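Local coordinates for chorismate mutase and shikimate 5-dehydrogenase fusion protein (Clostridium acetobutylicum, PDB 3FBT) that probably catalyses the reversible NADPH-linked reduction of 3-dehydroshikimate to shikimate, this chain being the shikimate dehydrogenase part of a fusion with chorismate mutase, at residues A[59-64]-A[89-94]; A[75-80]-A[97-103]; A[123-129]-A[180-186]. One frame throughout, in Å; residues are numbered along the deposited sequence.

Contact 1. Residues A[59-64]-A[89-94]; sequences CGGLNV and VNTLKF
Strands 61-64 and 91-94 are antiparallel neighbours in the mixed sheet of the substrate-binding domain, and at one end lies Asn90, a residue predicted to bind shikimate. Leu62 and Leu92 form a hydrogen-bonded pair: Leu92 N donates to Leu62 O at 2.8 Å, while the return bond, Leu62 N to Leu92 O, is weak. Their side chains share a sheet face with Val64, whose CG2 is pressed against Leu92 CG at 3.4 Å, the two side chains meeting at about a right angle. CG2 of Val64 lies beside its own backbone N, which turns this methyl onto the Leu92 fork; a compact beta-branched residue suits so tight a place.

Further on, Asn90 O receives Val64 N at 2.9 Å from well above its carbonyl plane, and Asn63 ND2 adds a weak second bond. Opposite Phe102 on the next strand, Asn90 and Thr91 make a classic beta bulge. Polar side chains suit this buried end beside the predicted shikimate site, for Asn63 OD1 is bonded to Tyr37, Asn63 ND2 to Ser247 and Asn90 OD1 to Thr104 N.

At the other end, Cys59 CB makes a CH-pi contact over one face of the Phe94 ring, 3.9 Å from its centroid, and SG an oblique sulfur-aromatic one; a small, polarisable cysteine fits closely here. Leu62 CG comes to the ring edge. A water joins Gly60 O to Phe94 N, each at 2.8 Å.

Contact 2. Residues A[75-80]-A[97-103]; sequences ELYEIS and EGISGFN. With SO4 (sulfate ion), chain G.
The outer border of the substrate-domain sheet is formed here, where the short, weakly bonded strand 78-79 runs parallel to strand 99-102 and ends in a helix N-cap beside a bound sulfate. Three backbone bonds join the segments: Tyr77 N to Ile99 O at 3.0 Å, Gly101 N to Glu78 O, and Ser80 N to Gly101 O at 2.9 Å. Between Gly101 and the edge segment there is little room, for Leu76 CD1 lies 3.5 Å from Gly101 CA; a residue without a side chain fits under the leucine. The other methyl, Leu76 CD2, meets Ile99 CG2 at 3.7 Å, the two apolar side chains crossing at about a right angle.

Tyr77 carries the more exposed end. With CG between its backbone N and carbonyl carbon (chi1 71°), the ring is laid over the start of the other segment. Glu97 CB makes a CH-pi contact over one face, toward the rim, 3.6 Å from the centroid of the Tyr77 ring; Ser100 CB lies over the opposite face, and Gly98 C meets the edge. Gly98 also has backbone angles that suit a residue lacking CB. A water links Glu75 O with Ile99 N.

At the far end, Ser80 OG and Asn103 N both donate to sulfate O2, each at 2.8 Å, and Ser80 CB packs obliquely against the Phe102 ring. The ion probably comes from the crystallisation liquor. Asn103 turns its amide elsewhere, to Ala88 O and Tyr106 N. Ser80 OG also accepts from Ala83 N, three residues on, which makes it a typical serine N-cap, here at the start of helix 81-86.

Contact 3. Residues A[123-129]-A[180-186]; sequences NICVVLG and DVIINCT
Two adjacent parallel strands in the middle of the Rossmann-type nucleotide-binding sheet, 124-128 and 181-184, make this buried contact. The axes of strands 124-128 and 181-184 run 16° from parallel, and the backbones are joined by regular bonds: Val126 N to Val181 O, Ile183 N to Val126 O at 2.8 Å, Leu128 N to Ile183 O, and Cys185 N to Leu128 O at 2.7 Å.

Where the strands begin, Asp180 prolongs this pattern with its side chain. Its OD2 accepts Ile124 N at 2.6 Å through the anti lone pair, much as a strand carbonyl would. Ile124 O in turn takes two donors, Asp180 N and Val181 N. Asn123 ND2 bonds to Lys121 O, and the amide plane stands 80° from the Asp180 carboxylate, which Asn123 meets through CB.

Beta-branched and other apolar residues fill both faces. Leu128 CD1 reaches Ile182 CD1 at 4.0 Å on the face that also holds Val126; on the face of Cys125 and Ile183, Val127 CG1 touches Cys185 SG at 3.8 Å. Asn184 closes its strand with an Asx turn, its OD1 accepting from Thr186 N and, on a lone pair, from Thr186 OG1 at 2.9 Å; its ND2 is held by Asp212.

Gly129, whose positive phi (84°) suits glycine, opens the glycine-rich turn predicted to bind NADP(+). Helix 134-143 covers the Val127 face through Leu138 and Leu141, helix 171-174 packs on Val126 and Leu128, and strands 148-153 and 209-212 flank the pair.

How the contacts relate
Contacts 1 and 2 belong to one mixed sheet and lie about 9 Å apart between centres. Strands 91-94 and 99-102 are its adjacent members, joined by probable backbone bonds, Lys93 N to Ser100 O and Phe102 N to Thr91 O. The segments of contacts 1 and 2 alternate along the chain: 61-64 and 78-79 come first, and 91-94 and 99-102 lie between them in the sheet. Contact 3 follows both in sequence, in the separate parallel sheet, about 28 Å from contact 1 and 30 Å from contact 2 between centres, across the chain's centre. This matches the two-domain shikimate dehydrogenase fold: contact 1 reaches the predicted shikimate site, contact 3 the predicted NADP(+) site.

Contact 1. Residues A[59-64]-A[89-94]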
loop_
_atom_site.group_PDB
_atom_site.type_symbol
_atom_site.label_atom_id
_atom_site.label_comp_id
_atom_site.label_asym_id
_atom_site.label_seq_id
_atom_site.Cartn_x
_atom_site.Cartn_y
_atom_site.Cartn_z
ATOM N N CYS A 59 -6.933 -0.560 3.687
ATOM C CA CYS A 59 -6.338 -1.815 3.177
ATOM C C CYS A 59 -7.351 -2.722 2.511
ATOM O O CYS A 59 -8.420 -3.000 3.075
ATOM C CB CYS A 59 -5.748 -2.549 4.377
ATOM S SG CYS A 59 -4.914 -4.018 3.923
ATOM N N GLY A 60 -7.056 -3.244 1.336
ATOM C CA GLY A 60 -8.018 -4.184 0.704
ATOM C C GLY A 60 -8.193 -5.554 1.426
ATOM O O GLY A 60 -9.188 -6.280 1.189
ATOM N N GLY A 61 -7.190 -5.960 2.198
ATOM C CA GLY A 61 -7.168 -7.310 2.798
ATOM C C GLY A 61 -5.761 -7.745 3.082
ATOM O O GLY A 61 -4.867 -7.346 2.362
ATOM N N LEU A 62 -5.556 -8.442 4.207
ATOM C CA LEU A 62 -4.218 -8.951 4.667
ATOM C C LEU A 62 -4.219 -10.442 4.973
ATOM O O LEU A 62 -5.141 -10.952 5.594
ATOM C CB LEU A 62 -3.750 -8.278 5.991
ATOM C CG LEU A 62 -3.328 -6.803 5.995
ATOM C CD1 LEU A 62 -2.799 -6.251 7.380
ATOM C CD2 LEU A 62 -2.276 -6.636 4.956
ATOM N N ASN A 63 -3.207 -11.153 4.533
ATOM C CA ASN A 63 -2.904 -12.435 5.131
ATOM C C ASN A 63 -2.011 -12.219 6.383
ATOM O O ASN A 63 -1.284 -11.229 6.503
ATOM C CB ASN A 63 -2.204 -13.337 4.123
ATOM C CG ASN A 63 -3.147 -13.848 3.027
ATOM O OD1 ASN A 63 -2.849 -13.758 1.867
ATOM N ND2 ASN A 63 -4.241 -14.399 3.412
ATOM N N VAL A 64 -2.105 -13.130 7.335
ATOM C CA VAL A 64 -1.324 -13.031 8.565
ATOM C C VAL A 64 -0.520 -14.316 8.670
ATOM O O VAL A 64 -1.057 -15.372 8.480
ATOM C CB VAL A 64 -2.202 -13.019 9.754
ATOM C CG1 VAL A 64 -1.347 -12.867 11.014
ATOM C CG2 VAL A 64 -3.300 -11.821 9.655
ATOM N N VAL A 89 -5.967 -17.272 12.955
ATOM C CA VAL A 89 -6.543 -16.534 11.843
ATOM C C VAL A 89 -5.445 -16.317 10.880
ATOM O O VAL A 89 -4.360 -15.867 11.289
ATOM C CB VAL A 89 -7.161 -15.190 12.380
ATOM C CG1 VAL A 89 -7.275 -14.168 11.289
ATOM C CG2 VAL A 89 -8.561 -15.510 13.021
ATOM N N ASN A 90 -5.624 -16.647 9.596
ATOM C CA ASN A 90 -4.564 -16.207 8.657
ATOM C C ASN A 90 -5.058 -15.197 7.637
ATOM O O ASN A 90 -4.303 -14.858 6.746
ATOM C CB ASN A 90 -3.951 -17.384 7.876
ATOM C CG ASN A 90 -4.892 -17.872 6.827
ATOM O OD1 ASN A 90 -6.082 -17.680 6.975
ATOM N ND2 ASN A 90 -4.388 -18.474 5.742
ATOM N N THR A 91 -6.311 -14.721 7.741
ATOM C CA THR A 91 -6.880 -13.826 6.708
ATOM C C THR A 91 -7.742 -12.728 7.401
ATOM O O THR A 91 -8.564 -13.056 8.267
ATOM C CB THR A 91 -7.825 -14.592 5.738
ATOM O OG1 THR A 91 -7.125 -15.643 5.066
ATOM C CG2 THR A 91 -8.516 -13.654 4.720
ATOM N N LEU A 92 -7.538 -11.454 7.042
ATOM C CA LEU A 92 -8.241 -10.349 7.675
ATOM C C LEU A 92 -9.037 -9.591 6.617
ATOM O O LEU A 92 -8.514 -9.294 5.588
ATOM C CB LEU A 92 -7.296 -9.400 8.389
ATOM C CG LEU A 92 -6.222 -10.051 9.277
ATOM C CD1 LEU A 92 -5.422 -8.925 9.892
ATOM C CD2 LEU A 92 -6.874 -10.834 10.400
ATOM N N LYS A 93 -10.313 -9.394 6.877
ATOM C CA LYS A 93 -11.209 -8.630 6.012
ATOM C C LYS A 93 -11.504 -7.290 6.698
ATOM O O LYS A 93 -11.859 -7.246 7.879
ATOM C CB LYS A 93 -12.527 -9.363 5.857
ATOM C CG LYS A 93 -13.518 -8.745 4.784
ATOM C CD LYS A 93 -14.898 -9.520 4.856
ATOM C CE LYS A 93 -15.977 -8.977 3.866
ATOM N NZ LYS A 93 -15.290 -8.726 2.541
ATOM N N PHE A 94 -11.283 -6.210 5.977
ATOM C CA PHE A 94 -11.510 -4.882 6.531
ATOM C C PHE A 94 -12.888 -4.455 6.119
ATOM O O PHE A 94 -13.271 -4.608 4.960
ATOM C CB PHE A 94 -10.467 -3.912 5.969
ATOM C CG PHE A 94 -9.093 -4.178 6.515
ATOM C CD1 PHE A 94 -8.649 -3.512 7.650
ATOM C CD2 PHE A 94 -8.296 -5.159 5.959
ATOM C CE1 PHE A 94 -7.412 -3.743 8.201
ATOM C CE2 PHE A 94 -7.026 -5.438 6.507
ATOM C CZ PHE A 94 -6.566 -4.762 7.627
HETATM O O HOH W 1 -10.950 -6.831 3.300
#

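Contact 2. Residues A[75-80]-A[97-103]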
loop_
_atom_site.group_PDB
_atom_site.type_symbol
_atom_site.label_atom_id
_atom_site.label_comp_id
_atom_site.label_asym_id
_atom_site.label_seq_id
_atom_site.Cartn_x
_atom_site.Cartn_y
_atom_site.Cartn_z
ATOM N N GLU A 75 -7.673 -8.162 17.882
ATOM C CA GLU A 75 -7.944 -6.941 17.164
ATOM C C GLU A 75 -9.247 -6.994 16.400
ATOM O O GLU A 75 -9.665 -6.009 15.849
ATOM C CB GLU A 75 -6.806 -6.682 16.190
ATOM C CG GLU A 75 -5.454 -6.620 16.866
ATOM C CD GLU A 75 -5.384 -5.498 17.868
ATOM O OE1 GLU A 75 -6.255 -4.587 17.819
ATOM O OE2 GLU A 75 -4.459 -5.522 18.720
ATOM N N LEU A 76 -9.882 -8.146 16.348
ATOM C CA LEU A 76 -10.923 -8.355 15.350
ATOM C C LEU A 76 -12.255 -8.216 16.037
ATOM O O LEU A 76 -12.394 -8.657 17.174
ATOM C CB LEU A 76 -10.811 -9.767 14.753
ATOM C CG LEU A 76 -9.409 -10.164 14.248
ATOM C CD1 LEU A 76 -9.365 -11.506 13.518
ATOM C CD2 LEU A 76 -8.965 -9.127 13.287
ATOM N N TYR A 77 -13.255 -7.648 15.378
ATOM C CA TYR A 77 -14.515 -7.554 16.074
ATOM C C TYR A 77 -15.291 -8.862 15.860
ATOM O O TYR A 77 -16.242 -9.209 16.591
ATOM C CB TYR A 77 -15.287 -6.314 15.626
ATOM C CG TYR A 77 -15.822 -6.430 14.222
ATOM C CD1 TYR A 77 -15.093 -5.968 13.165
ATOM C CD2 TYR A 77 -17.070 -7.002 13.957
ATOM C CE1 TYR A 77 -15.553 -6.086 11.859
ATOM C CE2 TYR A 77 -17.558 -7.117 12.641
ATOM C CZ TYR A 77 -16.776 -6.643 11.615
ATOM O OH TYR A 77 -17.180 -6.735 10.304
ATOM N N GLU A 78 -14.881 -9.632 14.881
ATOM C CA GLU A 78 -15.567 -10.865 14.631
ATOM C C GLU A 78 -14.583 -11.842 13.949
ATOM O O GLU A 78 -13.647 -11.376 13.301
ATOM C CB GLU A 78 -16.724 -10.527 13.718
ATOM C CG GLU A 78 -17.601 -11.637 13.349
ATOM C CD GLU A 78 -18.720 -11.129 12.414
ATOM O OE1 GLU A 78 -19.861 -10.981 12.874
ATOM O OE2 GLU A 78 -18.456 -10.855 11.229
ATOM N N ILE A 79 -14.851 -13.157 14.063
ATOM C CA ILE A 79 -13.985 -14.264 13.590
ATOM C C ILE A 79 -14.871 -15.447 13.116
ATOM O O ILE A 79 -15.828 -15.812 13.805
ATOM C CB ILE A 79 -13.030 -14.740 14.767
ATOM C CG1 ILE A 79 -12.107 -13.596 15.213
ATOM C CG2 ILE A 79 -12.143 -15.931 14.366
ATOM C CD1 ILE A 79 -11.177 -13.978 16.377
ATOM N N SER A 80 -14.639 -16.013 11.938
ATOM C CA SER A 80 -15.476 -17.113 11.488
ATOM C C SER A 80 -15.433 -18.318 12.459
ATOM O O SER A 80 -14.466 -18.493 13.261
ATOM C CB SER A 80 -15.023 -17.628 10.130
ATOM O OG SER A 80 -13.783 -18.304 10.299
ATOM N N GLU A 97 -17.327 -1.730 10.134
ATOM C CA GLU A 97 -17.123 -2.029 11.550
ATOM C C GLU A 97 -15.643 -2.031 11.999
ATOM O O GLU A 97 -15.308 -1.553 13.094
ATOM C CB GLU A 97 -17.756 -3.363 11.913
ATOM C CG GLU A 97 -19.057 -3.703 11.185
ATOM C CD GLU A 97 -19.808 -4.835 11.891
ATOM O OE1 GLU A 97 -19.459 -5.124 13.072
ATOM O OE2 GLU A 97 -20.742 -5.423 11.281
ATOM N N GLY A 98 -14.738 -2.534 11.162
ATOM C CA GLY A 98 -13.370 -2.839 11.637
ATOM C C GLY A 98 -12.853 -4.100 10.944
ATOM O O GLY A 98 -13.095 -4.305 9.777
ATOM N N ILE A 99 -12.141 -4.963 11.654
ATOM C CA ILE A 99 -11.435 -6.049 10.964
ATOM C C ILE A 99 -12.029 -7.369 11.420
ATOM O O ILE A 99 -12.263 -7.590 12.594
ATOM C CB ILE A 99 -9.943 -5.983 11.264
ATOM C CG1 ILE A 99 -9.442 -4.551 11.087
ATOM C CG2 ILE A 99 -9.101 -6.909 10.336
ATOM C CD1 ILE A 99 -8.259 -4.259 11.962
ATOM N N SER A 100 -12.338 -8.251 10.497
ATOM C CA SER A 100 -12.731 -9.563 10.971
ATOM C C SER A 100 -11.803 -10.645 10.369
ATOM O O SER A 100 -10.975 -10.370 9.456
ATOM C CB SER A 100 -14.180 -9.844 10.648
ATOM O OG SER A 100 -14.292 -9.733 9.286
ATOM N N GLY A 101 -11.946 -11.849 10.894
ATOM C CA GLY A 101 -10.881 -12.866 10.709
ATOM C C GLY A 101 -11.411 -14.168 10.184
ATOM O O GLY A 101 -12.531 -14.577 10.546
ATOM N N PHE A 102 -10.614 -14.806 9.329
ATOM C CA PHE A 102 -10.927 -16.099 8.739
ATOM C C PHE A 102 -9.699 -16.940 8.744
ATOM O O PHE A 102 -8.609 -16.468 9.031
ATOM C CB PHE A 102 -11.399 -15.924 7.282
ATOM C CG PHE A 102 -12.625 -15.013 7.187
ATOM C CD1 PHE A 102 -13.880 -15.548 7.049
ATOM C CD2 PHE A 102 -12.499 -13.621 7.347
ATOM C CE1 PHE A 102 -15.028 -14.694 6.998
ATOM C CE2 PHE A 102 -13.630 -12.768 7.276
ATOM C CZ PHE A 102 -14.884 -13.311 7.106
ATOM N N ASN A 103 -9.880 -18.171 8.300
ATOM C CA ASN A 103 -8.805 -19.085 8.146
ATOM C C ASN A 103 -8.960 -19.786 6.854
ATOM O O ASN A 103 -9.814 -20.647 6.728
ATOM C CB ASN A 103 -8.799 -20.125 9.276
ATOM C CG ASN A 103 -7.516 -20.930 9.259
ATOM O OD1 ASN A 103 -7.221 -21.582 8.290
ATOM N ND2 ASN A 103 -6.703 -20.778 10.275
HETATM S S SO4 G . -13.134 -19.872 6.923
HETATM O O1 SO4 G . -12.967 -21.308 7.259
HETATM O O2 SO4 G . -12.458 -19.097 7.957
HETATM O O3 SO4 G . -12.559 -19.778 5.572
HETATM O O4 SO4 G . -14.515 -19.427 6.645
HETATM O O HOH W 2 -11.925 -4.511 14.172
HETATM O O HOH W 3 -14.648 -6.623 8.231
#

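Contact 3. Residues A[123-129]-A[180-186]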
loop_
_atom_site.group_PDB
_atom_site.type_symbol
_atom_site.label_atom_id
_atom_site.label_comp_id
_atom_site.label_asym_id
_atom_site.label_seq_id
_atom_site.Cartn_x
_atom_site.Cartn_y
_atom_site.Cartn_z
ATOM N N ASN A 123 -11.058 -42.965 6.837
ATOM C CA ASN A 123 -9.694 -43.422 6.717
ATOM C C ASN A 123 -8.897 -43.145 8.014
ATOM O O ASN A 123 -9.320 -42.367 8.870
ATOM C CB ASN A 123 -9.019 -42.741 5.541
ATOM C CG ASN A 123 -9.634 -43.104 4.206
ATOM O OD1 ASN A 123 -8.939 -43.626 3.340
ATOM N ND2 ASN A 123 -10.921 -42.802 4.017
ATOM N N ILE A 124 -7.756 -43.813 8.125
ATOM C CA ILE A 124 -6.784 -43.663 9.225
ATOM C C ILE A 124 -5.799 -42.564 8.820
ATOM O O ILE A 124 -5.032 -42.702 7.815
ATOM C CB ILE A 124 -6.011 -44.957 9.539
ATOM C CG1 ILE A 124 -6.970 -46.032 10.091
ATOM C CG2 ILE A 124 -4.805 -44.631 10.549
ATOM C CD1 ILE A 124 -6.381 -47.499 10.101
ATOM N N CYS A 125 -5.860 -41.455 9.549
ATOM C CA CYS A 125 -5.071 -40.302 9.111
ATOM C C CYS A 125 -3.958 -39.937 10.080
ATOM O O CYS A 125 -4.223 -39.765 11.285
ATOM C CB CYS A 125 -5.983 -39.112 8.974
ATOM S SG CYS A 125 -7.273 -39.387 7.706
ATOM N N VAL A 126 -2.759 -39.804 9.524
ATOM C CA VAL A 126 -1.590 -39.511 10.303
ATOM C C VAL A 126 -0.956 -38.163 9.990
ATOM O O VAL A 126 -0.500 -37.917 8.890
ATOM C CB VAL A 126 -0.529 -40.675 10.170
ATOM C CG1 VAL A 126 0.763 -40.269 10.838
ATOM C CG2 VAL A 126 -1.118 -41.923 10.855
ATOM N N VAL A 127 -0.891 -37.302 10.972
ATOM C CA VAL A 127 -0.259 -35.987 10.767
ATOM C C VAL A 127 1.128 -35.874 11.379
ATOM O O VAL A 127 1.325 -36.137 12.594
ATOM C CB VAL A 127 -1.151 -34.851 11.364
ATOM C CG1 VAL A 127 -0.551 -33.454 11.061
ATOM C CG2 VAL A 127 -2.553 -34.953 10.902
ATOM N N LEU A 128 2.090 -35.429 10.569
ATOM C CA LEU A 128 3.441 -35.236 11.056
ATOM C C LEU A 128 3.725 -33.798 11.455
ATOM O O LEU A 128 3.596 -32.882 10.623
ATOM C CB LEU A 128 4.476 -35.653 10.023
ATOM C CG LEU A 128 4.164 -36.991 9.341
ATOM C CD1 LEU A 128 5.249 -37.197 8.278
ATOM C CD2 LEU A 128 4.087 -38.084 10.321
ATOM N N GLY A 129 4.135 -33.613 12.710
ATOM C CA GLY A 129 4.312 -32.292 13.331
ATOM C C GLY A 129 3.070 -31.627 13.923
ATOM O O GLY A 129 1.932 -31.891 13.544
ATOM N N ASP A 180 -3.907 -45.141 6.297
ATOM C CA ASP A 180 -4.337 -44.764 4.957
ATOM C C ASP A 180 -3.634 -43.514 4.430
ATOM O O ASP A 180 -3.035 -43.548 3.364
ATOM C CB ASP A 180 -5.845 -44.575 5.033
ATOM C CG ASP A 180 -6.574 -45.859 5.555
ATOM O OD1 ASP A 180 -6.260 -46.930 4.999
ATOM O OD2 ASP A 180 -7.439 -45.822 6.509
ATOM N N VAL A 181 -3.706 -42.412 5.186
ATOM C CA VAL A 181 -3.214 -41.106 4.738
ATOM C C VAL A 181 -2.201 -40.542 5.734
ATOM O O VAL A 181 -2.486 -40.493 6.926
ATOM C CB VAL A 181 -4.407 -40.115 4.616
ATOM C CG1 VAL A 181 -3.934 -38.741 4.300
ATOM C CG2 VAL A 181 -5.444 -40.614 3.536
ATOM N N ILE A 182 -1.029 -40.146 5.244
ATOM C CA ILE A 182 0.002 -39.567 6.083
ATOM C C ILE A 182 0.405 -38.194 5.509
ATOM O O ILE A 182 0.671 -38.048 4.308
ATOM C CB ILE A 182 1.277 -40.506 6.217
ATOM C CG1 ILE A 182 2.396 -39.850 7.006
ATOM C CG2 ILE A 182 1.815 -40.935 4.864
ATOM C CD1 ILE A 182 3.739 -40.715 7.056
ATOM N N ILE A 183 0.433 -37.202 6.398
ATOM C CA ILE A 183 0.518 -35.781 6.016
ATOM C C ILE A 183 1.685 -35.104 6.737
ATOM O O ILE A 183 1.726 -35.091 7.966
ATOM C CB ILE A 183 -0.787 -35.068 6.407
ATOM C CG1 ILE A 183 -1.987 -35.775 5.765
ATOM C CG2 ILE A 183 -0.734 -33.544 6.020
ATOM C CD1 ILE A 183 -3.235 -35.635 6.565
ATOM N N ASN A 184 2.600 -34.529 5.991
ATOM C CA ASN A 184 3.713 -33.818 6.562
ATOM C C ASN A 184 3.347 -32.375 6.833
ATOM O O ASN A 184 3.050 -31.626 5.916
ATOM C CB ASN A 184 4.856 -33.779 5.582
ATOM C CG ASN A 184 6.006 -33.039 6.138
ATOM O OD1 ASN A 184 6.350 -33.253 7.303
ATOM N ND2 ASN A 184 6.604 -32.114 5.344
ATOM N N CYS A 185 3.358 -31.985 8.092
ATOM C CA CYS A 185 3.151 -30.598 8.461
ATOM C C CYS A 185 4.428 -29.973 9.047
ATOM O O CYS A 185 4.390 -28.853 9.549
ATOM C CB CYS A 185 2.019 -30.549 9.493
ATOM S SG CYS A 185 0.420 -30.688 8.713
ATOM N N THR A 186 5.549 -30.690 8.961
ATOM C CA THR A 186 6.834 -30.270 9.545
ATOM C C THR A 186 7.644 -29.498 8.541
ATOM O O THR A 186 7.347 -29.547 7.382
ATOM C CB THR A 186 7.827 -31.506 9.916
ATOM O OG1 THR A 186 8.470 -31.987 8.729
ATOM C CG2 THR A 186 7.121 -32.627 10.569
#